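Local coordinates for protein aldose 1-epimerase (Escherichia coli, PDB 3NRE) that probably interconverts the alpha and beta anomers of aldose sugars, at residues I4-L7 with L12-D15; V42-S47 with D86-E91; R68-Q73 with G138-P143; P150-S155 with Y220-E225. All coordinates share one frame; numbering follows the deposited sequence. Where two conformers were deposited one is given.

Contact 1 of 4, residues I4-L7 with L12-D15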
loop_
_atom_site.group_PDB
_atom_site.type_symbol
_atom_site.label_atom_id
_atom_site.label_comp_id
_atom_site.label_asym_id
_atom_site.label_seq_id
_atom_site.Cartn_x
_atom_site.Cartn_y
_atom_site.Cartn_z
ATOM N N ILE A 4 -0.929 -10.121 18.009
ATOM C CA ILE A 4 -1.786 -10.351 16.860
ATOM C C ILE A 4 -3.271 -10.314 17.304
ATOM O O ILE A 4 -3.693 -11.043 18.227
ATOM C CB ILE A 4 -1.552 -11.717 16.209
ATOM C CG1 ILE A 4 -0.071 -11.979 15.844
ATOM C CG2 ILE A 4 -2.440 -11.859 14.970
ATOM C CD1 ILE A 4 0.482 -11.123 14.915
ATOM N N TYR A 5 -4.026 -9.490 16.605
ATOM C CA TYR A 5 -5.446 -9.236 16.889
ATOM C C TYR A 5 -6.271 -9.872 15.792
ATOM O O TYR A 5 -5.988 -9.666 14.620
ATOM C CB TYR A 5 -5.732 -7.705 16.874
ATOM C CG TYR A 5 -4.863 -6.933 17.845
ATOM C CD1 TYR A 5 -5.239 -6.824 19.158
ATOM C CD2 TYR A 5 -3.664 -6.353 17.453
ATOM C CE1 TYR A 5 -4.437 -6.162 20.080
ATOM C CE2 TYR A 5 -2.870 -5.641 18.381
ATOM C CZ TYR A 5 -3.276 -5.605 19.690
ATOM O OH TYR A 5 -2.524 -4.938 20.650
ATOM N N THR A 6 -7.297 -10.632 16.155
ATOM C CA THR A 6 -8.144 -11.305 15.180
ATOM C C THR A 6 -9.530 -10.655 15.184
ATOM O O THR A 6 -10.069 -10.400 16.255
ATOM C CB THR A 6 -8.268 -12.752 15.486
ATOM O OG1 THR A 6 -6.958 -13.319 15.394
ATOM C CG2 THR A 6 -9.254 -13.474 14.508
ATOM N N LEU A 7 -10.051 -10.423 13.986
ATOM C CA LEU A 7 -11.457 -9.986 13.784
ATOM C C LEU A 7 -12.133 -11.020 12.962
ATOM O O LEU A 7 -11.533 -11.632 12.121
ATOM C CB LEU A 7 -11.512 -8.705 12.954
ATOM C CG LEU A 7 -10.791 -7.478 13.437
ATOM C CD1 LEU A 7 -11.233 -6.310 12.566
ATOM C CD2 LEU A 7 -11.152 -7.283 14.898
ATOM N N LEU A 12 -15.558 -14.599 7.151
ATOM C CA LEU A 12 -14.333 -13.751 6.965
ATOM C C LEU A 12 -13.564 -13.595 8.250
ATOM O O LEU A 12 -14.149 -13.377 9.296
ATOM C CB LEU A 12 -14.660 -12.338 6.513
ATOM C CG LEU A 12 -15.180 -12.133 5.102
ATOM C CD1 LEU A 12 -15.285 -10.603 4.860
ATOM C CD2 LEU A 12 -14.304 -12.801 4.064
ATOM N N LYS A 13 -12.248 -13.675 8.144
ATOM C CA LYS A 13 -11.365 -13.567 9.308
ATOM C C LYS A 13 -10.172 -12.730 8.903
ATOM O O LYS A 13 -9.636 -12.900 7.811
ATOM C CB LYS A 13 -10.878 -14.935 9.741
ATOM C CG LYS A 13 -10.065 -14.854 11.073
ATOM C CD LYS A 13 -9.748 -16.229 11.677
ATOM C CE LYS A 13 -8.614 -16.910 10.958
ATOM N NZ LYS A 13 -7.977 -18.079 11.775
ATOM N N LEU A 14 -9.767 -11.845 9.800
ATOM C CA LEU A 14 -8.621 -10.976 9.590
ATOM C C LEU A 14 -7.692 -11.038 10.805
ATOM O O LEU A 14 -8.133 -10.923 11.934
ATOM C CB LEU A 14 -9.110 -9.523 9.420
ATOM C CG LEU A 14 -8.104 -8.432 9.050
ATOM C CD1 LEU A 14 -7.778 -8.524 7.580
ATOM C CD2 LEU A 14 -8.571 -6.994 9.455
ATOM N N ASP A 15 -6.404 -11.168 10.564
ATOM C CA ASP A 15 -5.385 -11.045 11.620
ATOM C C ASP A 15 -4.547 -9.785 11.357
ATOM O O ASP A 15 -4.151 -9.536 10.215
ATOM C CB ASP A 15 -4.442 -12.253 11.588
ATOM C CG ASP A 15 -5.032 -13.505 12.226
ATOM O OD1 ASP A 15 -6.187 -13.480 12.751
ATOM O OD2 ASP A 15 -4.299 -14.541 12.271
#
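Thr6 and Asp15 face each other as a non-hydrogen-bonded pair of an antiparallel beta hairpin, their side chains side by side on one face of the sheet. The hydroxyl of Thr6 donates to the carboxylate, OG1 to Asp15 OD1 2.8 Å, and comes in from above the carboxylate plane, 47° out of it. Thr6 OG1 is turned beside its own backbone N (chi1 -62°), which sends the methyl CG2 the other way, over the aliphatic stem of Lys13, 3.8 Å from Lys13 CG. Ile4 CG2, from the same strand as Thr6, crosses obliquely to lie 3.9 Å from Asp15 CB. The opposite face belongs to the next pair, Leu7 and Leu14, whose branches run alongside one another with Leu7 CD1 4.2 Å from Leu14 CD2. Their backbones close a two-bond ring: Leu7 N to Leu14 O and Leu14 N to Leu7 O are both 2.9 Å and nearly straight. Further out, Asp15 OD2 forms a salt bridge with Lys39, Lys13 makes a cation-pi contact with Trp27, and the two leucines sit on Leu123 and Phe121 of strand 114-123. Replacing Asp15 by an alanine would probably leave both the Thr6 hydroxyl and the Lys39 ammonium without their mate. The hairpin is therefore two-sided: leucines on one face are buried against a neighbouring sheet, while the other carries a carboxylate shared between a hydroxyl and an ammonium group, a pairing likely to favour its ionised form.

Contact 2 of 4, residues V42-S47 with D86-E91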
loop_
_atom_site.group_PDB
_atom_site.type_symbol
_atom_site.label_atom_id
_atom_site.label_comp_id
_atom_site.label_asym_id
_atom_site.label_seq_id
_atom_site.Cartn_x
_atom_site.Cartn_y
_atom_site.Cartn_z
ATOM N N VAL A 42 8.406 -8.695 10.308
ATOM C CA VAL A 42 8.979 -8.035 9.169
ATOM C C VAL A 42 7.826 -7.775 8.179
ATOM O O VAL A 42 7.124 -8.703 7.728
ATOM C CB VAL A 42 10.061 -8.918 8.521
ATOM C CG1 VAL A 42 10.614 -8.207 7.271
ATOM C CG2 VAL A 42 11.198 -9.258 9.588
ATOM N N ALA A 43 7.594 -6.508 7.908
ATOM C CA ALA A 43 6.420 -6.097 7.111
ATOM C C ALA A 43 6.355 -6.688 5.709
ATOM O O ALA A 43 5.266 -6.978 5.207
ATOM C CB ALA A 43 6.310 -4.562 7.059
ATOM N N THR A 44 7.512 -6.882 5.086
ATOM C CA THR A 44 7.575 -7.476 3.748
ATOM C C THR A 44 7.262 -8.974 3.734
ATOM O O THR A 44 7.177 -9.576 2.654
ATOM C CB THR A 44 8.933 -7.203 3.072
ATOM O OG1 THR A 44 9.996 -7.678 3.906
ATOM C CG2 THR A 44 9.085 -5.689 2.788
ATOM N N ASP A 45 7.073 -9.570 4.911
ATOM C CA ASP A 45 6.587 -10.956 5.020
ATOM C C ASP A 45 5.101 -11.029 5.356
ATOM O O ASP A 45 4.586 -12.131 5.483
ATOM C CB ASP A 45 7.305 -11.712 6.111
ATOM C CG ASP A 45 8.770 -11.954 5.835
ATOM O OD1 ASP A 45 9.167 -12.065 4.641
ATOM O OD2 ASP A 45 9.487 -12.138 6.861
ATOM N N ALA A 46 4.443 -9.883 5.478
ATOM C CA ALA A 46 3.038 -9.820 5.931
ATOM C C ALA A 46 2.063 -9.873 4.760
ATOM O O ALA A 46 2.456 -10.147 3.636
ATOM C CB ALA A 46 2.799 -8.559 6.718
ATOM N N SER A 47 0.789 -9.697 5.040
ATOM C CA SER A 47 -0.256 -9.664 3.984
ATOM C C SER A 47 -0.473 -8.280 3.374
ATOM O O SER A 47 -0.939 -8.179 2.243
ATOM C CB SER A 47 -1.599 -10.118 4.567
ATOM O OG SER A 47 -1.449 -11.350 5.204
ATOM N N ASP A 86 7.361 5.582 7.707
ATOM C CA ASP A 86 7.814 4.930 8.941
ATOM C C ASP A 86 6.805 3.969 9.548
ATOM O O ASP A 86 7.167 3.184 10.395
ATOM C CB ASP A 86 8.173 5.962 10.004
ATOM C CG ASP A 86 8.785 7.216 9.400
ATOM O OD1 ASP A 86 9.977 7.161 8.927
ATOM O OD2 ASP A 86 8.031 8.241 9.382
ATOM N N GLY A 87 5.548 4.104 9.193
ATOM C CA GLY A 87 4.519 3.304 9.831
ATOM C C GLY A 87 4.766 1.810 9.775
ATOM O O GLY A 87 4.669 1.091 10.791
ATOM N N TRP A 88 5.107 1.345 8.584
ATOM C CA TRP A 88 5.370 -0.074 8.374
ATOM C C TRP A 88 6.513 -0.661 9.200
ATOM O O TRP A 88 6.624 -1.881 9.281
ATOM C CB TRP A 88 5.575 -0.377 6.876
ATOM C CG TRP A 88 6.839 0.212 6.266
ATOM C CD1 TRP A 88 7.320 1.502 6.388
ATOM C CD2 TRP A 88 7.733 -0.465 5.394
ATOM N NE1 TRP A 88 8.465 1.632 5.631
ATOM C CE2 TRP A 88 8.740 0.443 5.026
ATOM C CE3 TRP A 88 7.751 -1.745 4.845
ATOM C CZ2 TRP A 88 9.759 0.107 4.144
ATOM C CZ3 TRP A 88 8.767 -2.092 3.981
ATOM C CH2 TRP A 88 9.777 -1.182 3.646
ATOM N N LEU A 89 7.406 0.183 9.748
ATOM C CA LEU A 89 8.541 -0.225 10.518
ATOM C C LEU A 89 8.369 -0.010 12.040
ATOM O O LEU A 89 9.249 -0.371 12.819
ATOM C CB LEU A 89 9.786 0.540 10.065
ATOM C CG LEU A 89 10.121 0.409 8.581
ATOM C CD1 LEU A 89 11.351 1.281 8.275
ATOM C CD2 LEU A 89 10.372 -1.028 8.256
ATOM N N GLY A 90 7.312 0.651 12.422
ATOM C CA GLY A 90 7.116 1.059 13.839
ATOM C C GLY A 90 6.210 0.126 14.601
ATOM O O GLY A 90 5.494 -0.717 14.017
ATOM N N GLU A 91 6.249 0.236 15.909
ATOM C CA GLU A 91 5.351 -0.546 16.739
ATOM C C GLU A 91 4.116 0.286 17.102
ATOM O O GLU A 91 4.239 1.405 17.621
ATOM C CB GLU A 91 6.062 -1.026 17.998
ATOM C CG GLU A 91 7.142 -2.067 17.757
ATOM C CD GLU A 91 7.575 -2.705 19.065
ATOM O OE1 GLU A 91 6.812 -3.550 19.588
ATOM O OE2 GLU A 91 8.659 -2.335 19.570
#
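Ala43 and Thr44 meet the indole of Trp88 where two loops of the galactose mutarotase-type beta-sandwich, each with a short 3-10 turn (43-45 and 87-89), come together in a buried contact. The two residues approach the six-membered end of the ring differently. Thr44 sends its methyl CG2 to the edge, close to the indole plane and 3.8 Å from Trp88 CZ3, the two side chains slanting past each other. Ala43 comes in obliquely, its CB 3.9 Å from Trp88 CE3. The chi1 of 68° sets Trp88 CG between its backbone N and carbonyl carbon, with the six-membered part of the ring at Ala43 and Thr44 and Leu89 CD2 over the centre of one face, 3.9 Å above the plane. Trp88 also stacks with Phe49, and its NE1 is hydrogen-bonded to Gly85 O, which is likely to limit the rotation of the ring. Behind the first turn, Ala43 rests on Val22 of strand 22-28, and Arg35 NH2 binds the carbonyl oxygens of Thr44 and Ala46. No hydrogen bond runs between 42-47 and 86-91, which meet here by van der Waals contact; the shortest approach is between Ala43 CB and the carbonyl oxygen Trp88 O, 3.5 Å apart.

Contact 3 of 4, residues R68-Q73 with G138-P143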
loop_
_atom_site.group_PDB
_atom_site.type_symbol
_atom_site.label_atom_id
_atom_site.label_comp_id
_atom_site.label_asym_id
_atom_site.label_seq_id
_atom_site.Cartn_x
_atom_site.Cartn_y
_atom_site.Cartn_z
ATOM N N ARG A 68 12.486 25.333 1.563
ATOM C CA ARG A 68 13.457 24.729 2.484
ATOM C C ARG A 68 13.829 23.317 2.016
ATOM O O ARG A 68 12.953 22.574 1.549
ATOM C CB ARG A 68 12.925 24.723 3.914
ATOM C CG ARG A 68 13.750 23.887 4.894
ATOM C CD ARG A 68 13.431 24.253 6.355
ATOM N NE ARG A 68 13.854 23.211 7.290
ATOM C CZ ARG A 68 13.409 23.085 8.540
ATOM N NH1 ARG A 68 12.520 23.942 9.036
ATOM N NH2 ARG A 68 13.847 22.084 9.305
ATOM N N GLU A 69 15.129 22.991 2.121
ATOM C CA GLU A 69 15.671 21.712 1.639
ATOM C C GLU A 69 15.604 20.695 2.775
ATOM O O GLU A 69 16.131 20.935 3.846
ATOM C CB GLU A 69 17.113 21.880 1.123
ATOM C CG GLU A 69 17.892 20.570 0.756
ATOM C CD GLU A 69 17.642 20.028 -0.666
ATOM O OE1 GLU A 69 16.875 20.627 -1.462
ATOM O OE2 GLU A 69 18.222 18.964 -0.991
ATOM N N TYR A 70 14.927 19.568 2.537
ATOM C CA TYR A 70 14.783 18.526 3.527
ATOM C C TYR A 70 15.538 17.302 3.007
ATOM O O TYR A 70 15.526 17.042 1.791
ATOM C CB TYR A 70 13.311 18.160 3.709
ATOM C CG TYR A 70 12.513 19.218 4.418
ATOM C CD1 TYR A 70 12.528 19.298 5.791
ATOM C CD2 TYR A 70 11.788 20.153 3.699
ATOM C CE1 TYR A 70 11.799 20.275 6.442
ATOM C CE2 TYR A 70 11.051 21.148 4.346
ATOM C CZ TYR A 70 11.069 21.189 5.704
ATOM O OH TYR A 70 10.338 22.154 6.372
ATOM N N GLN A 71 16.173 16.557 3.912
ATOM C CA GLN A 71 16.945 15.364 3.511
ATOM C C GLN A 71 16.553 14.168 4.341
ATOM O O GLN A 71 16.361 14.268 5.548
ATOM C CB GLN A 71 18.441 15.626 3.549
ATOM C CG GLN A 71 18.746 16.849 2.671
ATOM C CD GLN A 71 20.220 17.106 2.357
ATOM O OE1 GLN A 71 21.117 16.638 3.069
ATOM N NE2 GLN A 71 20.465 17.873 1.280
ATOM N N LEU A 72 16.359 13.050 3.657
ATOM C CA LEU A 72 15.910 11.810 4.260
ATOM C C LEU A 72 17.062 10.832 4.322
ATOM O O LEU A 72 17.991 10.906 3.497
ATOM C CB LEU A 72 14.824 11.163 3.374
ATOM C CG LEU A 72 13.508 11.914 3.170
ATOM C CD1 LEU A 72 12.724 11.529 1.887
ATOM C CD2 LEU A 72 12.594 11.779 4.422
ATOM N N GLN A 73 17.012 9.899 5.253
ATOM C CA GLN A 73 18.064 8.880 5.387
ATOM C C GLN A 73 17.430 7.536 5.160
ATOM O O GLN A 73 16.276 7.343 5.537
ATOM C CB GLN A 73 18.668 8.860 6.798
ATOM C CG GLN A 73 19.412 10.123 7.117
ATOM C CD GLN A 73 20.058 10.077 8.496
ATOM O OE1 GLN A 73 19.370 10.086 9.532
ATOM N NE2 GLN A 73 21.377 10.025 8.519
ATOM N N GLY A 138 4.497 18.206 13.495
ATOM C CA GLY A 138 5.753 18.934 13.407
ATOM C C GLY A 138 5.539 20.430 13.550
ATOM O O GLY A 138 4.419 20.881 13.834
ATOM N N ALA A 139 6.614 21.194 13.339
ATOM C CA ALA A 139 6.597 22.661 13.508
ATOM C C ALA A 139 6.316 23.392 12.182
ATOM O O ALA A 139 6.065 24.603 12.183
ATOM C CB ALA A 139 7.909 23.131 14.127
ATOM N N GLU A 140 6.321 22.659 11.066
ATOM C CA GLU A 140 6.096 23.215 9.725
ATOM C C GLU A 140 5.144 22.389 8.861
ATOM O O GLU A 140 5.084 21.152 8.976
ATOM C CB GLU A 140 7.442 23.291 8.971
ATOM C CG GLU A 140 8.562 24.020 9.707
ATOM C CD GLU A 140 8.314 25.526 9.829
ATOM O OE1 GLU A 140 7.338 26.049 9.227
ATOM O OE2 GLU A 140 9.109 26.191 10.535
ATOM N N THR A 141 4.448 23.073 7.957
ATOM C CA THR A 141 3.622 22.413 6.942
ATOM C C THR A 141 4.476 21.521 6.019
ATOM O O THR A 141 5.508 21.986 5.557
ATOM C CB THR A 141 2.971 23.476 6.068
ATOM O OG1 THR A 141 2.172 24.308 6.897
ATOM C CG2 THR A 141 2.113 22.844 4.956
ATOM N N LEU A 142 4.048 20.258 5.800
ATOM C CA LEU A 142 4.717 19.301 4.874
ATOM C C LEU A 142 3.683 18.587 4.031
ATOM O O LEU A 142 2.492 18.600 4.378
ATOM C CB LEU A 142 5.550 18.294 5.643
ATOM C CG LEU A 142 6.847 18.800 6.284
ATOM C CD1 LEU A 142 7.476 17.763 7.206
ATOM C CD2 LEU A 142 7.866 19.198 5.217
ATOM N N PRO A 143 4.093 18.012 2.893
ATOM C CA PRO A 143 3.146 17.325 2.018
ATOM C C PRO A 143 3.035 15.832 2.352
ATOM O O PRO A 143 4.056 15.133 2.477
ATOM C CB PRO A 143 3.739 17.587 0.617
ATOM C CG PRO A 143 5.200 17.517 0.836
ATOM C CD PRO A 143 5.385 18.223 2.205
#
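Tyr70 and Leu142 make the central touch: Leu142 CD2 sits over one face of the phenol ring, 4.1 Å from the centroid of Tyr70 and 23° off its normal, a CH-pi contact. The methyl is displaced toward the rim at CE2 and CZ, Leu142 CD2 being 3.8 Å from Tyr70 CZ. In Leu142, chi1 -72° sets CG beside the backbone N; CD1 continues the extended chain and the other branch, CD2, meets the ring. Arg68 takes the opposite face of Tyr70. Its CG is anti to the backbone N (chi1 169°), the chain runs extended from there to NE, and Arg68 CG lies 3.8 Å above the ring plane. The guanidinium reaches past the ring, with Tyr70 CE1 3.5 Å above one of its faces. Glu140 folds instead, bent at chi2, and crosses both partners at about a right angle: its CB is 4.1 Å from Tyr70 OH, its CG 4.0 Å from Arg68 NH1. The charges come near without a salt bridge, Arg68 NH1 to Glu140 OE2 being 4.4 Å. Tyr70 also meets Phe63 of the paired strand 62-65, whose Trp65 touches Thr141 and Pro143. A serine at Tyr70 would probably open a gap between Leu142 and the Arg68 chain and leave the guanidinium freer to turn. With no hydrogen bond between them, 68-73 and 138-143 rely on dispersion and CH-pi forces, to which the nearby but unbridged charge pair is likely to add a modest attraction.

Contact 4 of 4, residues P150-S155 with Y220-E225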
loop_
_atom_site.group_PDB
_atom_site.type_symbol
_atom_site.label_atom_id
_atom_site.label_comp_id
_atom_site.label_asym_id
_atom_site.label_seq_id
_atom_site.Cartn_x
_atom_site.Cartn_y
_atom_site.Cartn_z
ATOM N N PRO A 150 -0.796 -4.150 -0.298
ATOM C CA PRO A 150 -1.275 -5.520 -0.120
ATOM C C PRO A 150 -0.601 -6.510 -1.046
ATOM O O PRO A 150 -0.305 -6.191 -2.214
ATOM C CB PRO A 150 -2.782 -5.397 -0.392
ATOM C CG PRO A 150 -2.901 -4.236 -1.279
ATOM C CD PRO A 150 -1.799 -3.311 -0.978
ATOM N N TYR A 151 -0.423 -7.717 -0.529
ATOM C CA TYR A 151 0.097 -8.835 -1.249
ATOM C C TYR A 151 -1.035 -9.815 -1.531
ATOM O O TYR A 151 -1.648 -10.356 -0.593
ATOM C CB TYR A 151 1.131 -9.574 -0.415
ATOM C CG TYR A 151 2.420 -8.804 -0.127
ATOM C CD1 TYR A 151 2.485 -7.882 0.926
ATOM C CD2 TYR A 151 3.565 -9.038 -0.862
ATOM C CE1 TYR A 151 3.689 -7.198 1.201
ATOM C CE2 TYR A 151 4.755 -8.374 -0.558
ATOM C CZ TYR A 151 4.785 -7.459 0.433
ATOM O OH TYR A 151 5.970 -6.800 0.737
ATOM N N PHE A 152 -1.319 -10.056 -2.812
ATOM C CA PHE A 152 -2.381 -10.984 -3.211
ATOM C C PHE A 152 -1.806 -12.301 -3.720
ATOM O O PHE A 152 -0.755 -12.324 -4.333
ATOM C CB PHE A 152 -3.173 -10.384 -4.359
ATOM C CG PHE A 152 -3.915 -9.139 -3.997
ATOM C CD1 PHE A 152 -5.161 -9.229 -3.398
ATOM C CD2 PHE A 152 -3.361 -7.907 -4.201
ATOM C CE1 PHE A 152 -5.855 -8.091 -3.015
ATOM C CE2 PHE A 152 -4.072 -6.747 -3.854
ATOM C CZ PHE A 152 -5.329 -6.842 -3.279
ATOM N N PRO A 153 -2.551 -13.422 -3.550
ATOM C CA PRO A 153 -2.136 -14.693 -4.094
ATOM C C PRO A 153 -2.059 -14.568 -5.609
ATOM O O PRO A 153 -2.852 -13.859 -6.205
ATOM C CB PRO A 153 -3.259 -15.651 -3.708
ATOM C CG PRO A 153 -4.114 -14.857 -2.728
ATOM C CD PRO A 153 -3.834 -13.467 -2.839
ATOM N N LEU A 154 -1.136 -15.279 -6.204
ATOM C CA LEU A 154 -1.056 -15.304 -7.674
ATOM C C LEU A 154 -1.136 -16.696 -8.213
ATOM O O LEU A 154 -0.390 -17.570 -7.784
ATOM C CB LEU A 154 0.275 -14.680 -8.129
ATOM C CG LEU A 154 0.552 -14.509 -9.615
ATOM C CD1 LEU A 154 -0.541 -13.681 -10.297
ATOM C CD2 LEU A 154 1.923 -13.843 -9.894
ATOM N N SER A 155 -2.029 -16.877 -9.190
ATOM C CA SER A 155 -2.211 -18.112 -9.912
ATOM C C SER A 155 -1.996 -17.830 -11.396
ATOM O O SER A 155 -2.197 -16.681 -11.820
ATOM C CB SER A 155 -3.644 -18.614 -9.657
ATOM O OG SER A 155 -4.102 -19.434 -10.694
ATOM N N TYR A 220 -13.774 -16.730 -7.085
ATOM C CA TYR A 220 -14.128 -15.388 -6.566
ATOM C C TYR A 220 -13.300 -14.254 -7.208
ATOM O O TYR A 220 -12.321 -14.489 -7.952
ATOM C CB TYR A 220 -13.984 -15.353 -5.052
ATOM C CG TYR A 220 -12.542 -15.354 -4.586
ATOM C CD1 TYR A 220 -11.874 -14.179 -4.410
ATOM C CD2 TYR A 220 -11.840 -16.528 -4.386
ATOM C CE1 TYR A 220 -10.573 -14.145 -3.996
ATOM C CE2 TYR A 220 -10.505 -16.509 -3.969
ATOM C CZ TYR A 220 -9.871 -15.319 -3.805
ATOM O OH TYR A 220 -8.549 -15.225 -3.412
ATOM N N ALA A 221 -13.728 -13.028 -6.928
ATOM C CA ALA A 221 -12.980 -11.830 -7.275
ATOM C C ALA A 221 -12.986 -10.958 -6.021
ATOM O O ALA A 221 -13.886 -11.083 -5.180
ATOM C CB ALA A 221 -13.615 -11.085 -8.430
ATOM N N ILE A 222 -12.003 -10.079 -5.920
ATOM C CA ILE A 222 -11.937 -9.048 -4.883
ATOM C C ILE A 222 -12.079 -7.717 -5.573
ATOM O O ILE A 222 -11.397 -7.473 -6.570
ATOM C CB ILE A 222 -10.580 -9.037 -4.135
ATOM C CG1 ILE A 222 -10.418 -10.312 -3.325
ATOM C CG2 ILE A 222 -10.453 -7.799 -3.235
ATOM C CD1 ILE A 222 -9.295 -10.245 -2.337
ATOM N N ILE A 223 -12.986 -6.891 -5.045
ATOM C CA ILE A 223 -13.276 -5.561 -5.563
ATOM C C ILE A 223 -12.636 -4.590 -4.607
ATOM O O ILE A 223 -12.995 -4.512 -3.438
ATOM C CB ILE A 223 -14.775 -5.218 -5.590
ATOM C CG1 ILE A 223 -15.524 -6.108 -6.565
ATOM C CG2 ILE A 223 -14.998 -3.719 -5.890
ATOM C CD1 ILE A 223 -15.032 -6.030 -7.937
HETATM N N MSE A 224 -11.679 -3.857 -5.145
HETATM C CA MSE A 224 -10.945 -2.828 -4.392
HETATM C C MSE A 224 -11.516 -1.453 -4.742
HETATM O O MSE A 224 -11.634 -1.110 -5.933
HETATM C CB MSE A 224 -9.429 -2.850 -4.708
HETATM C CG MSE A 224 -8.644 -1.619 -4.154
HETATM SE SE MSE A 224 -6.668 -1.492 -4.337
HETATM C CE MSE A 224 -6.099 -3.194 -3.721
ATOM N N GLU A 225 -11.844 -0.675 -3.700
ATOM C CA GLU A 225 -12.349 0.702 -3.843
ATOM C C GLU A 225 -11.640 1.603 -2.843
ATOM O O GLU A 225 -11.362 1.208 -1.718
ATOM C CB GLU A 225 -13.862 0.802 -3.596
ATOM C CG GLU A 225 -14.666 0.105 -4.654
ATOM C CD GLU A 225 -16.183 0.303 -4.501
ATOM O OE1 GLU A 225 -16.647 1.360 -4.001
ATOM O OE2 GLU A 225 -16.903 -0.625 -4.907
#
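Phe152 points its ring from strand 150-153 toward strand 220-225, where Ile222 and Met224, a selenomethionine here, receive it at the edge. The two strand segments run antiparallel, at 163°, with axes 10.8 Å apart at their closest; that is too far for backbone pairing, and side chains fill the distance. Met224 can be followed outward in one of its two conformers, and the contacts of its methyl, which hold for this copy, are less certain. Its CB leaves toward the opposite strand; CG is anti to the backbone N (chi1 169°) and the second torsion is extended, which carries the chain across. CB, CG and SE all stay beyond close contact with 150-155. A bend at the last torsion (chi3 -49°) then turns the methyl CE toward the ring edge. There Met224 CE meets Phe152 CZ at 3.8 Å, near the ring plane. The same methyl reaches Pro150, whose CG is 4.2 Å from Met224 CE, and so touches both the proline and the aromatic rim. Further along that rim Ile222 CD1 approaches Phe152 CE1 at 4.1 Å, again near the plane. Around them, Phe152 meets the ring of Phe251, and both Ile222 and Met224 rest on Leu286 of strand 279-290. Pro150, Phe152, Ile222 and Met224 are all buried and apolar. Such interdigitation of alternate side chains from two facing sheets, one containing strand 142-153 and the other strand 220-227, is the interior of a beta-sandwich, the architecture of the galactose mutarotase-like family.

From the N terminus, contact 1 closes first, pairing strands 4-9 and 12-17 across a short hairpin. Contact 2 opens in the loop before strand 48-51 and closes at 86-91, but contact 3 has already begun at 68-73, so these two cross; contact 3 closes only at 138-143. Contact 4 follows in series, spanning 150-155 to 220-225. Strand 142-153 serves contacts 3 and 4, about 35 Å apart between contact centres. Contacts 2 and 4 touch directly, with Ser47 O 2.9 Å from Tyr151 N, a probable hydrogen bond. Contact 1 stays within the N-terminal sheet, contact 2 joins two loops, contact 3 ties the 62-71 hairpin to strand 142-153, and contact 4 joins the two large sheets.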